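Local coordinates for protein lysozyme (Penaeus vannamei, PDB 6UKC) that probably hydrolyses the beta-1,4 linkages of bacterial peptidoglycan and of chitodextrins, as a C-type lysozyme of glycosyl hydrolase family 22, at residues Leu16-Trp30 with Asp86-Arg98. Sequence-based numbering, arbitrary orientation.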
# COMPACT_ATOMS: atom_id res chain seq x y z
N LEU A 16 6.68 7.26 7.30
CA LEU A 16 6.28 5.98 7.95
C LEU A 16 7.08 5.81 9.26
O LEU A 16 6.50 5.31 10.26
CB LEU A 16 6.50 4.83 6.97
CG LEU A 16 5.63 4.84 5.72
CD1 LEU A 16 6.05 3.72 4.78
CD2 LEU A 16 4.15 4.67 6.05
N LYS A 17 8.34 6.27 9.31
CA LYS A 17 9.17 6.15 10.53
C LYS A 17 8.75 7.20 11.57
O LYS A 17 8.53 6.83 12.73
CB LYS A 17 10.65 6.31 10.21
CG LYS A 17 11.57 6.22 11.43
CD LYS A 17 11.57 4.85 12.10
CE LYS A 17 12.16 3.77 11.22
NZ LYS A 17 12.34 2.50 11.95
N ARG A 18 8.69 8.47 11.19
CA ARG A 18 8.45 9.61 12.12
C ARG A 18 7.03 9.51 12.73
O ARG A 18 6.91 9.57 13.98
CB ARG A 18 8.66 10.93 11.38
CG ARG A 18 8.66 12.16 12.28
CD ARG A 18 8.67 13.46 11.51
NE ARG A 18 7.82 13.37 10.33
CZ ARG A 18 8.27 13.26 9.06
NH1 ARG A 18 9.56 13.27 8.78
NH2 ARG A 18 7.40 13.16 8.06
N ASP A 19 6.00 9.33 11.90
CA ASP A 19 4.60 9.55 12.32
C ASP A 19 3.93 8.24 12.75
O ASP A 19 3.00 8.32 13.59
CB ASP A 19 3.78 10.20 11.22
CG ASP A 19 4.16 11.64 10.96
OD1 ASP A 19 5.20 12.09 11.49
OD2 ASP A 19 3.40 12.30 10.24
N TYR A 20 4.36 7.11 12.19
CA TYR A 20 3.71 5.78 12.39
C TYR A 20 4.61 4.79 13.14
O TYR A 20 4.10 3.68 13.46
CB TYR A 20 3.28 5.24 11.02
CG TYR A 20 2.28 6.15 10.36
CD1 TYR A 20 0.97 6.20 10.83
CD2 TYR A 20 2.66 7.02 9.36
CE1 TYR A 20 0.05 7.07 10.27
CE2 TYR A 20 1.75 7.92 8.82
CZ TYR A 20 0.44 7.93 9.26
OH TYR A 20 -0.47 8.77 8.70
N TYR A 21 5.89 5.14 13.41
CA TYR A 21 6.83 4.30 14.20
C TYR A 21 6.85 2.89 13.59
O TYR A 21 6.86 1.86 14.32
CB TYR A 21 6.42 4.23 15.67
CG TYR A 21 5.99 5.56 16.24
CD1 TYR A 21 6.90 6.61 16.37
CD2 TYR A 21 4.66 5.80 16.57
CE1 TYR A 21 6.52 7.86 16.83
CE2 TYR A 21 4.26 7.05 17.03
CZ TYR A 21 5.19 8.08 17.17
OH TYR A 21 4.83 9.30 17.62
N LEU A 22 6.84 2.81 12.27
CA LEU A 22 6.89 1.48 11.62
C LEU A 22 8.32 0.98 11.75
O LEU A 22 9.25 1.82 11.71
CB LEU A 22 6.48 1.60 10.15
CG LEU A 22 5.04 2.02 9.87
CD1 LEU A 22 4.66 1.61 8.46
CD2 LEU A 22 4.06 1.39 10.85
N SER A 23 8.47 -0.34 11.85
CA SER A 23 9.76 -1.07 11.73
C SER A 23 10.33 -0.88 10.33
O SER A 23 9.53 -0.67 9.37
CB SER A 23 9.58 -2.55 12.01
OG SER A 23 8.80 -3.18 11.00
N ASN A 24 11.65 -1.03 10.23
CA ASN A 24 12.44 -1.01 8.97
C ASN A 24 11.91 -2.04 7.97
O ASN A 24 11.82 -1.71 6.77
CB ASN A 24 13.92 -1.27 9.25
CG ASN A 24 14.59 -0.07 9.87
OD1 ASN A 24 13.99 0.99 10.04
ND2 ASN A 24 15.84 -0.25 10.25
N ASP A 25 11.58 -3.25 8.46
CA ASP A 25 10.99 -4.33 7.63
C ASP A 25 9.68 -3.82 7.01
O ASP A 25 9.47 -4.00 5.80
CB ASP A 25 10.69 -5.61 8.42
CG ASP A 25 10.35 -6.74 7.46
OD1 ASP A 25 11.28 -7.19 6.75
OD2 ASP A 25 9.14 -7.08 7.32
N ASP A 26 8.81 -3.25 7.83
CA ASP A 26 7.53 -2.72 7.33
C ASP A 26 7.86 -1.66 6.30
O ASP A 26 7.31 -1.75 5.15
CB ASP A 26 6.64 -2.16 8.45
CG ASP A 26 5.97 -3.21 9.32
OD1 ASP A 26 6.36 -4.41 9.22
OD2 ASP A 26 5.08 -2.82 10.09
N ILE A 27 8.75 -0.72 6.67
CA ILE A 27 8.99 0.49 5.82
C ILE A 27 9.53 0.04 4.45
O ILE A 27 8.90 0.39 3.41
CB ILE A 27 9.90 1.52 6.51
CG1 ILE A 27 9.17 2.25 7.65
CG2 ILE A 27 10.46 2.52 5.50
CD1 ILE A 27 10.08 3.00 8.58
N LYS A 28 10.61 -0.76 4.42
CA LYS A 28 11.24 -1.11 3.11
C LYS A 28 10.18 -1.77 2.21
O LYS A 28 10.18 -1.50 0.98
CB LYS A 28 12.48 -1.99 3.30
CG LYS A 28 12.23 -3.39 3.85
CD LYS A 28 13.51 -4.03 4.32
CE LYS A 28 13.42 -5.53 4.50
NZ LYS A 28 14.70 -6.04 5.04
N ASN A 29 9.29 -2.56 2.81
CA ASN A 29 8.22 -3.26 2.05
C ASN A 29 7.17 -2.23 1.59
O ASN A 29 6.74 -2.34 0.42
CB ASN A 29 7.64 -4.43 2.84
CG ASN A 29 8.51 -5.67 2.74
OD1 ASN A 29 8.73 -6.18 1.66
ND2 ASN A 29 9.07 -6.13 3.86
N TRP A 30 6.74 -1.30 2.44
CA TRP A 30 5.64 -0.38 2.01
C TRP A 30 6.20 0.59 0.95
O TRP A 30 5.49 0.85 -0.06
CB TRP A 30 4.96 0.33 3.20
CG TRP A 30 4.11 -0.55 4.07
CD1 TRP A 30 4.18 -0.62 5.43
CD2 TRP A 30 3.04 -1.43 3.67
NE1 TRP A 30 3.24 -1.51 5.91
CE2 TRP A 30 2.53 -2.03 4.86
CE3 TRP A 30 2.46 -1.80 2.45
CZ2 TRP A 30 1.49 -2.96 4.85
CZ3 TRP A 30 1.45 -2.73 2.43
CH2 TRP A 30 0.96 -3.29 3.62
N ASP A 86 -3.38 12.60 3.41
CA ASP A 86 -3.14 11.87 4.68
C ASP A 86 -3.35 10.36 4.48
O ASP A 86 -4.50 9.95 4.20
CB ASP A 86 -4.07 12.41 5.76
CG ASP A 86 -3.84 11.74 7.09
OD1 ASP A 86 -4.05 10.51 7.19
OD2 ASP A 86 -3.44 12.46 8.00
N ILE A 87 -2.30 9.56 4.77
CA ILE A 87 -2.20 8.12 4.40
C ILE A 87 -2.66 7.24 5.56
O ILE A 87 -2.65 6.00 5.41
CB ILE A 87 -0.76 7.74 3.99
CG1 ILE A 87 0.23 7.91 5.15
CG2 ILE A 87 -0.37 8.56 2.78
CD1 ILE A 87 1.32 6.87 5.23
N THR A 88 -3.00 7.82 6.71
CA THR A 88 -3.44 7.01 7.87
C THR A 88 -4.33 5.84 7.42
O THR A 88 -3.99 4.67 7.77
CB THR A 88 -4.08 7.88 8.96
OG1 THR A 88 -3.15 8.94 9.25
CG2 THR A 88 -4.38 7.08 10.21
N GLU A 89 -5.45 6.09 6.73
CA GLU A 89 -6.46 5.03 6.47
C GLU A 89 -5.92 4.06 5.41
O GLU A 89 -6.22 2.85 5.51
CB GLU A 89 -7.78 5.65 6.00
CG GLU A 89 -8.45 6.51 7.04
CD GLU A 89 -9.18 5.76 8.13
OE1 GLU A 89 -10.00 6.43 8.79
OE2 GLU A 89 -8.95 4.53 8.32
N ALA A 90 -5.16 4.58 4.43
CA ALA A 90 -4.46 3.77 3.40
C ALA A 90 -3.59 2.75 4.13
O ALA A 90 -3.75 1.54 3.86
CB ALA A 90 -3.65 4.64 2.47
N LEU A 91 -2.78 3.22 5.08
CA LEU A 91 -1.85 2.35 5.83
C LEU A 91 -2.67 1.38 6.68
O LEU A 91 -2.44 0.13 6.57
CB LEU A 91 -0.92 3.25 6.64
CG LEU A 91 0.12 2.56 7.52
CD1 LEU A 91 0.99 1.58 6.72
CD2 LEU A 91 0.98 3.59 8.22
N ARG A 92 -3.64 1.90 7.46
CA ARG A 92 -4.47 1.04 8.34
C ARG A 92 -5.04 -0.09 7.47
O ARG A 92 -4.92 -1.28 7.87
CB ARG A 92 -5.52 1.87 9.07
CG ARG A 92 -6.28 1.11 10.14
CD ARG A 92 -7.23 2.02 10.92
NE ARG A 92 -6.45 2.94 11.75
CZ ARG A 92 -6.59 4.27 11.80
NH1 ARG A 92 -7.54 4.88 11.12
NH2 ARG A 92 -5.80 4.98 12.58
N CYS A 93 -5.56 0.23 6.28
CA CYS A 93 -6.25 -0.76 5.42
C CYS A 93 -5.22 -1.71 4.77
O CYS A 93 -5.51 -2.96 4.66
CB CYS A 93 -7.13 -0.08 4.39
SG CYS A 93 -8.02 -1.25 3.34
N ALA A 94 -4.06 -1.20 4.36
CA ALA A 94 -2.98 -2.06 3.81
C ALA A 94 -2.55 -3.06 4.89
O ALA A 94 -2.42 -4.26 4.59
CB ALA A 94 -1.82 -1.22 3.28
N GLU A 95 -2.41 -2.64 6.15
CA GLU A 95 -2.01 -3.59 7.23
C GLU A 95 -3.07 -4.67 7.42
O GLU A 95 -2.68 -5.80 7.80
CB GLU A 95 -1.79 -2.84 8.53
CG GLU A 95 -0.54 -1.99 8.48
CD GLU A 95 -0.26 -1.18 9.73
OE1 GLU A 95 0.91 -0.86 9.97
OE2 GLU A 95 -1.22 -0.87 10.43
N THR A 96 -4.35 -4.33 7.26
CA THR A 96 -5.47 -5.32 7.28
C THR A 96 -5.37 -6.27 6.08
O THR A 96 -5.63 -7.50 6.26
CB THR A 96 -6.83 -4.61 7.28
OG1 THR A 96 -6.84 -3.86 8.49
CG2 THR A 96 -8.01 -5.56 7.23
N ILE A 97 -5.09 -5.73 4.88
CA ILE A 97 -4.91 -6.57 3.66
C ILE A 97 -3.74 -7.55 3.92
O ILE A 97 -3.93 -8.76 3.71
CB ILE A 97 -4.69 -5.71 2.41
CG1 ILE A 97 -5.97 -4.93 2.07
CG2 ILE A 97 -4.19 -6.55 1.23
CD1 ILE A 97 -5.78 -3.89 1.02
N ARG A 98 -2.61 -7.04 4.40
CA ARG A 98 -1.43 -7.86 4.80
C ARG A 98 -1.84 -8.87 5.89
O ARG A 98 -1.48 -10.04 5.76
CB ARG A 98 -0.29 -6.99 5.33
CG ARG A 98 1.05 -7.74 5.38
CD ARG A 98 2.15 -6.99 6.11
NE ARG A 98 1.70 -6.60 7.43
CZ ARG A 98 2.00 -5.46 8.05
NH1 ARG A 98 2.78 -4.56 7.46
NH2 ARG A 98 1.50 -5.22 9.25
O HOH W 1 -0.24 11.08 6.34
O HOH W 2 2.89 -1.74 8.84
O HOH W 3 3.19 -3.87 11.53
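Leu91 packs its two methyl groups against two aromatic rings. Its CD2 lies over one face of the Tyr20 ring, 3.8 Å from the ring centroid, a CH-pi contact. Its CD1 makes a second one over the five-membered ring of Trp30. CG of Leu91 is anti to the backbone N (chi1 179°), which sends the fork out from the helix to both rings. Leu22 meets Leu91 tip to tip, CD1 to CD1. Leu16 CD2 packs on Ile87 CD1 at 3.7 Å. Trp30 is a knob in a hole formed by Leu91, Ala94, Glu95 and Arg98, with its CH2 3.5 Å from Ala94 CB.

Polar contacts flank this apolar centre. Tyr20 OH and Thr88 OG1 are 2.7 Å apart, with OG1 at the ring edge and in its plane. Thr88 OG1 donates to the syn lone pair of Asp86 OD1, which caps the helix by accepting from Thr88 N. Asp26 OD2 and Arg98 NH1 form only a long salt bridge, 3.9 Å. One water donates to Asp26 OD2 and accepts from Trp30 NE1 and Arg98 NH1; it also lies close to Glu95 OE1, but that distance is too short to be trusted.

The contact joins helices 9-20 and 24-38 to helix 88-105 within the C-type lysozyme fold. Short segments 16-20 and 24-30 both run nearly perpendicular to 88-98. Cys93 ties helix 88-105 to Cys75 by a disulfide. Beyond the segments, Tyr111 and Trp114 meet Trp30 edge-to-face, while Lys28 and Asn29 of helix 24-38 touch Leu126 of helix 126-134.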